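Local coordinates for protein Amy13K (Eubacterium rectale DSM 17629, PDB 6B3P) that binds starch-derived maltooligosaccharides through its family 26 carbohydrate-binding modules, probably bringing the surface-anchored alpha-amylase to starch, at residues Asn24-Thr36 with Met47-Leu61. Numbering follows the deposited sequence.
With GLC (alpha-D-glucopyranose), chain C; GLC (alpha-D-glucopyranose), chain B; FMT (formic acid), chain S; FMT (formic acid), chain Q.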
loop_
_atom_site.group_PDB
_atom_site.type_symbol
_atom_site.label_atom_id
_atom_site.label_comp_id
_atom_site.label_asym_id
_atom_site.label_seq_id
_atom_site.Cartn_x
_atom_site.Cartn_y
_atom_site.Cartn_z
ATOM N N ASN A 24 -14.356 -17.040 10.708
ATOM C CA ASN A 24 -13.478 -16.633 9.611
ATOM C C ASN A 24 -12.337 -15.797 10.180
ATOM O O ASN A 24 -12.570 -14.942 11.024
ATOM C CB ASN A 24 -14.244 -15.843 8.546
ATOM C CG ASN A 24 -15.350 -16.658 7.898
ATOM O OD1 ASN A 24 -16.512 -16.249 7.878
ATOM N ND2 ASN A 24 -14.992 -17.818 7.366
ATOM N N LYS A 25 -11.112 -16.057 9.726
ATOM C CA LYS A 25 -9.922 -15.381 10.244
ATOM C C LYS A 25 -9.041 -14.877 9.098
ATOM O O LYS A 25 -7.993 -15.458 8.820
ATOM C CB LYS A 25 -9.122 -16.330 11.143
ATOM C CG LYS A 25 -9.937 -16.981 12.249
ATOM C CD LYS A 25 -9.100 -18.005 13.000
ATOM C CE LYS A 25 -9.916 -18.762 14.035
ATOM N NZ LYS A 25 -10.920 -19.675 13.419
ATOM N N PRO A 26 -9.464 -13.789 8.430
ATOM C CA PRO A 26 -8.785 -13.316 7.215
ATOM C C PRO A 26 -7.339 -12.849 7.414
ATOM O O PRO A 26 -6.587 -12.813 6.438
ATOM C CB PRO A 26 -9.665 -12.146 6.754
ATOM C CG PRO A 26 -10.454 -11.745 7.941
ATOM C CD PRO A 26 -10.665 -12.994 8.733
ATOM N N ALA A 27 -6.958 -12.488 8.637
ATOM C CA ALA A 27 -5.576 -12.097 8.910
ATOM C C ALA A 27 -4.776 -13.275 9.464
ATOM O O ALA A 27 -3.625 -13.114 9.874
ATOM C CB ALA A 27 -5.535 -10.914 9.879
ATOM N N GLY A 28 -5.396 -14.454 9.474
ATOM C CA GLY A 28 -4.734 -15.678 9.893
ATOM C C GLY A 28 -5.113 -16.094 11.298
ATOM O O GLY A 28 -5.753 -15.335 12.026
ATOM N N GLU A 29 -4.732 -17.313 11.671
ATOM C CA GLU A 29 -4.948 -17.801 13.028
ATOM C C GLU A 29 -4.274 -16.873 14.030
ATOM O O GLU A 29 -3.363 -16.124 13.675
ATOM C CB GLU A 29 -4.407 -19.224 13.191
ATOM C CG GLU A 29 -5.201 -20.290 12.451
ATOM C CD GLU A 29 -4.708 -21.695 12.746
ATOM O OE1 GLU A 29 -3.788 -21.844 13.579
ATOM O OE2 GLU A 29 -5.239 -22.651 12.145
ATOM N N TRP A 30 -4.728 -16.927 15.279
ATOM C CA TRP A 30 -4.145 -16.130 16.355
ATOM C C TRP A 30 -2.620 -16.267 16.334
ATOM O O TRP A 30 -2.107 -17.376 16.177
ATOM C CB TRP A 30 -4.708 -16.573 17.709
ATOM C CG TRP A 30 -4.213 -15.742 18.843
ATOM C CD1 TRP A 30 -3.186 -16.037 19.692
ATOM C CD2 TRP A 30 -4.715 -14.463 19.248
ATOM N NE1 TRP A 30 -3.018 -15.020 20.604
ATOM C CE2 TRP A 30 -3.944 -14.042 20.352
ATOM C CE3 TRP A 30 -5.737 -13.631 18.781
ATOM C CZ2 TRP A 30 -4.169 -12.828 20.998
ATOM C CZ3 TRP A 30 -5.959 -12.426 19.425
ATOM C CH2 TRP A 30 -5.178 -12.035 20.520
ATOM N N PRO A 31 -1.883 -15.152 16.495
ATOM C CA PRO A 31 -2.270 -13.770 16.814
ATOM C C PRO A 31 -2.646 -12.886 15.620
ATOM O O PRO A 31 -2.790 -11.676 15.793
ATOM C CB PRO A 31 -1.012 -13.224 17.491
ATOM C CG PRO A 31 0.099 -13.929 16.797
ATOM C CD PRO A 31 -0.417 -15.311 16.484
ATOM N N GLY A 32 -2.805 -13.470 14.437
ATOM C CA GLY A 32 -3.169 -12.701 13.258
ATOM C C GLY A 32 -1.960 -12.261 12.458
ATOM O O GLY A 32 -0.947 -12.958 12.421
ATOM N N LYS A 33 -2.069 -11.097 11.821
ATOM C CA LYS A 33 -1.020 -10.603 10.936
ATOM C C LYS A 33 -0.129 -9.565 11.610
ATOM O O LYS A 33 -0.608 -8.565 12.142
ATOM C CB LYS A 33 -1.634 -10.002 9.673
ATOM C CG LYS A 33 -0.605 -9.640 8.622
ATOM C CD LYS A 33 -1.253 -9.276 7.304
ATOM C CE LYS A 33 -0.207 -9.025 6.232
ATOM N NZ LYS A 33 -0.814 -8.576 4.950
ATOM N N THR A 34 1.177 -9.812 11.567
ATOM C CA THR A 34 2.156 -8.900 12.152
ATOM C C THR A 34 2.110 -7.549 11.455
ATOM O O THR A 34 2.054 -7.475 10.227
ATOM C CB THR A 34 3.593 -9.467 12.061
ATOM O OG1 THR A 34 3.645 -10.749 12.696
ATOM C CG2 THR A 34 4.602 -8.527 12.732
ATOM N N MET A 35 2.127 -6.486 12.251
ATOM C CA MET A 35 2.113 -5.125 11.731
ATOM C C MET A 35 3.538 -4.594 11.635
ATOM O O MET A 35 4.318 -4.699 12.583
ATOM C CB MET A 35 1.258 -4.227 12.623
ATOM C CG MET A 35 -0.115 -4.805 12.924
ATOM S SD MET A 35 -1.136 -3.764 13.977
ATOM C CE MET A 35 -1.585 -2.457 12.839
ATOM N N THR A 36 3.870 -4.025 10.479
ATOM C CA THR A 36 5.225 -3.558 10.205
ATOM C C THR A 36 5.373 -2.091 10.588
ATOM O O THR A 36 4.434 -1.309 10.448
ATOM C CB THR A 36 5.589 -3.739 8.713
ATOM O OG1 THR A 36 5.361 -5.099 8.328
ATOM C CG2 THR A 36 7.050 -3.377 8.453
ATOM N N MET A 47 -0.580 -2.633 9.005
ATOM C CA MET A 47 -0.849 -3.858 8.255
ATOM C C MET A 47 -1.871 -3.585 7.160
ATOM O O MET A 47 -2.769 -2.756 7.322
ATOM C CB MET A 47 -1.351 -4.979 9.174
ATOM C CG MET A 47 -2.695 -4.712 9.849
ATOM S SD MET A 47 -4.121 -5.223 8.863
ATOM C CE MET A 47 -4.034 -7.003 9.021
ATOM N N HIS A 48 -1.712 -4.285 6.042
ATOM C CA HIS A 48 -2.663 -4.228 4.942
ATOM C C HIS A 48 -3.295 -5.594 4.754
ATOM O O HIS A 48 -2.688 -6.618 5.065
ATOM C CB HIS A 48 -1.981 -3.779 3.650
ATOM C CG HIS A 48 -1.475 -2.374 3.693
ATOM N ND1 HIS A 48 -2.202 -1.306 3.213
ATOM C CD2 HIS A 48 -0.316 -1.859 4.164
ATOM C CE1 HIS A 48 -1.511 -0.194 3.387
ATOM N NE2 HIS A 48 -0.361 -0.503 3.960
ATOM N N LEU A 49 -4.518 -5.604 4.242
ATOM C CA LEU A 49 -5.244 -6.848 4.048
ATOM C C LEU A 49 -6.344 -6.684 3.016
ATOM O O LEU A 49 -6.935 -5.612 2.885
ATOM C CB LEU A 49 -5.847 -7.328 5.371
ATOM C CG LEU A 49 -6.257 -8.801 5.445
ATOM C CD1 LEU A 49 -5.030 -9.705 5.516
ATOM C CD2 LEU A 49 -7.172 -9.039 6.635
ATOM N N THR A 50 -6.596 -7.759 2.279
ATOM C CA THR A 50 -7.770 -7.859 1.428
ATOM C C THR A 50 -8.787 -8.702 2.168
ATOM O O THR A 50 -8.477 -9.820 2.583
ATOM C CB THR A 50 -7.462 -8.505 0.061
ATOM O OG1 THR A 50 -6.479 -7.727 -0.633
ATOM C CG2 THR A 50 -8.735 -8.603 -0.791
ATOM N N LEU A 51 -9.992 -8.175 2.351
ATOM C CA LEU A 51 -11.055 -8.991 2.915
ATOM C C LEU A 51 -12.410 -8.806 2.250
ATOM O O LEU A 51 -12.665 -7.846 1.521
ATOM C CB LEU A 51 -11.190 -8.743 4.423
ATOM C CG LEU A 51 -11.316 -7.341 5.016
ATOM C CD1 LEU A 51 -12.727 -6.793 4.937
ATOM C CD2 LEU A 51 -10.884 -7.412 6.463
ATOM N N ASP A 52 -13.261 -9.784 2.528
ATOM C CA ASP A 52 -14.598 -9.897 1.976
ATOM C C ASP A 52 -15.556 -8.928 2.663
ATOM O O ASP A 52 -15.835 -9.062 3.853
ATOM C CB ASP A 52 -15.066 -11.349 2.131
ATOM C CG ASP A 52 -16.508 -11.556 1.730
ATOM O OD1 ASP A 52 -17.063 -10.712 0.999
ATOM O OD2 ASP A 52 -17.081 -12.584 2.144
ATOM N N ASN A 53 -16.066 -7.959 1.904
ATOM C CA ASN A 53 -16.930 -6.919 2.465
ATOM C C ASN A 53 -18.375 -7.374 2.648
ATOM O O ASN A 53 -19.268 -6.550 2.827
ATOM C CB ASN A 53 -16.894 -5.659 1.587
ATOM C CG ASN A 53 -17.671 -5.813 0.280
ATOM O OD1 ASN A 53 -18.082 -6.910 -0.096
ATOM N ND2 ASN A 53 -17.840 -4.703 -0.434
ATOM N N SER A 54 -18.603 -8.683 2.599
ATOM C CA SER A 54 -19.933 -9.224 2.836
ATOM C C SER A 54 -20.369 -8.968 4.274
ATOM O O SER A 54 -21.564 -8.956 4.571
ATOM C CB SER A 54 -19.971 -10.727 2.541
ATOM O OG SER A 54 -19.630 -10.993 1.192
ATOM N N THR A 55 -19.398 -8.756 5.160
ATOM C CA THR A 55 -19.675 -8.634 6.587
ATOM C C THR A 55 -18.857 -7.553 7.276
ATOM O O THR A 55 -17.902 -7.016 6.713
ATOM C CB THR A 55 -19.387 -9.958 7.325
ATOM O OG1 THR A 55 -17.983 -10.244 7.266
ATOM C CG2 THR A 55 -20.168 -11.112 6.713
ATOM N N ASP A 56 -19.255 -7.241 8.505
ATOM C CA ASP A 56 -18.402 -6.509 9.427
ATOM C C ASP A 56 -17.405 -7.496 10.020
ATOM O O ASP A 56 -17.523 -8.702 9.804
ATOM C CB ASP A 56 -19.222 -5.843 10.536
ATOM C CG ASP A 56 -20.189 -4.805 10.009
ATOM O OD1 ASP A 56 -19.903 -4.194 8.957
ATOM O OD2 ASP A 56 -21.234 -4.589 10.660
ATOM N N TYR A 57 -16.423 -6.984 10.754
ATOM C CA TYR A 57 -15.476 -7.834 11.468
ATOM C C TYR A 57 -15.148 -7.256 12.833
ATOM O O TYR A 57 -15.483 -6.110 13.134
ATOM C CB TYR A 57 -14.182 -8.009 10.670
ATOM C CG TYR A 57 -14.364 -8.728 9.354
ATOM C CD1 TYR A 57 -14.775 -8.040 8.222
ATOM C CD2 TYR A 57 -14.123 -10.090 9.241
ATOM C CE1 TYR A 57 -14.946 -8.687 7.015
ATOM C CE2 TYR A 57 -14.289 -10.748 8.032
ATOM C CZ TYR A 57 -14.702 -10.038 6.924
ATOM O OH TYR A 57 -14.872 -10.676 5.717
ATOM N N SER A 58 -14.500 -8.074 13.653
ATOM C CA SER A 58 -13.948 -7.634 14.925
ATOM C C SER A 58 -12.434 -7.612 14.827
ATOM O O SER A 58 -11.846 -8.446 14.140
ATOM C CB SER A 58 -14.392 -8.556 16.058
ATOM O OG SER A 58 -15.792 -8.489 16.240
ATOM N N LEU A 59 -11.816 -6.658 15.518
ATOM C CA LEU A 59 -10.366 -6.513 15.533
ATOM C C LEU A 59 -9.833 -6.652 16.954
ATOM O O LEU A 59 -10.357 -6.039 17.883
ATOM C CB LEU A 59 -9.955 -5.158 14.947
ATOM C CG LEU A 59 -8.512 -4.706 15.199
ATOM C CD1 LEU A 59 -7.521 -5.552 14.407
ATOM C CD2 LEU A 59 -8.347 -3.227 14.880
ATOM N N ILE A 60 -8.793 -7.463 17.109
ATOM C CA ILE A 60 -8.045 -7.529 18.358
ATOM C C ILE A 60 -6.581 -7.219 18.086
ATOM O O ILE A 60 -5.882 -7.991 17.428
ATOM C CB ILE A 60 -8.165 -8.908 19.037
ATOM C CG1 ILE A 60 -9.610 -9.154 19.476
ATOM C CG2 ILE A 60 -7.234 -8.995 20.253
ATOM C CD1 ILE A 60 -9.872 -10.558 19.988
ATOM N N LEU A 61 -6.132 -6.071 18.583
ATOM C CA LEU A 61 -4.723 -5.709 18.540
ATOM C C LEU A 61 -4.006 -6.400 19.698
ATOM O O LEU A 61 -4.526 -6.457 20.812
ATOM C CB LEU A 61 -4.557 -4.190 18.610
ATOM C CG LEU A 61 -5.125 -3.418 17.414
ATOM C CD1 LEU A 61 -5.296 -1.943 17.749
ATOM C CD2 LEU A 61 -4.228 -3.589 16.195
HETATM C C1 GLC C . -6.524 -16.467 21.621
HETATM C C2 GLC C . -6.901 -15.066 22.056
HETATM C C3 GLC C . -8.415 -14.929 22.002
HETATM C C4 GLC C . -8.962 -15.330 20.646
HETATM C C5 GLC C . -8.448 -16.696 20.257
HETATM C C6 GLC C . -8.942 -17.044 18.861
HETATM O O2 GLC C . -6.378 -14.776 23.332
HETATM O O3 GLC C . -8.804 -13.622 22.278
HETATM O O4 GLC C . -10.367 -15.306 20.665
HETATM O O5 GLC C . -7.056 -16.695 20.328
HETATM O O6 GLC C . -8.394 -18.214 18.332
HETATM C C1 GLC B . -10.977 -14.222 19.978
HETATM C C2 GLC B . -12.046 -13.596 20.833
HETATM C C3 GLC B . -13.290 -14.459 20.905
HETATM C C4 GLC B . -13.721 -14.882 19.509
HETATM C C5 GLC B . -12.550 -15.451 18.728
HETATM C C6 GLC B . -12.880 -15.848 17.293
HETATM O O2 GLC B . -11.490 -13.362 22.087
HETATM O O3 GLC B . -14.313 -13.794 21.580
HETATM O O4 GLC B . -14.769 -15.815 19.647
HETATM O O5 GLC B . -11.515 -14.514 18.717
HETATM O O6 GLC B . -11.810 -16.419 16.592
HETATM C C FMT S . 1.509 -5.497 5.517
HETATM O O1 FMT S . 0.427 -5.886 5.930
HETATM O O2 FMT S . 1.584 -4.592 4.693
HETATM C C FMT Q . -22.296 -8.261 9.656
HETATM O O1 FMT Q . -22.148 -7.160 9.141
HETATM O O2 FMT Q . -21.994 -9.293 9.071
HETATM O O HOH W 1 -17.375 -13.105 7.348
#
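W30 and I60 meet at the glycan site of a CBM26 starch-binding module, a beta-sandwich type fold. CG2 of I60 lies at the edge of the W30 ring, in its plane, 3.7 Å from CH2. One ring face carries the glucose of chain C, with C2 3.4 Å above the plane over the ring centre. P31 CB, after a cis peptide bond, lies on the opposite face. W30 has CG anti to the backbone N (chi1 -177°), which carries the indole across to I60. CD1 of I60 reaches on to the next glucose, 3.8 Å from C1 of chain B. Y18 adds an edge-to-face ring contact to W30, and Q69 and Y18 hydrogen-bond glucose. With W30 cut back to an alanine, the glucose would probably lose its stacking platform and I60 CG2 its ring-edge partner.

Away from the sugar, the type I turn from K25 to G28 packs over apolar side chains of 47-61. P26 sets CB against CD2 of L49 and CG against CE2 of Y57, both at 4.0 Å. The Y57 ring is anchored by its OH, which donates in plane to a lone pair of D52 O. Across the hairpin of strands 33-37 and 44-50, the side chains of M35 and M47 cross obliquely. M47 takes the crowded chi1 position (64°) and bends again at chi2 and chi3; its CE ends beside K33 CB. M35 CE touches M47 CG, and M35 SD lies 3.8 Å from L61 CD2.

The K33 side chain is fully extended toward strand 44-50. Its NZ donates to H48 O at 2.7 Å, with the donor a little out of the carbonyl plane.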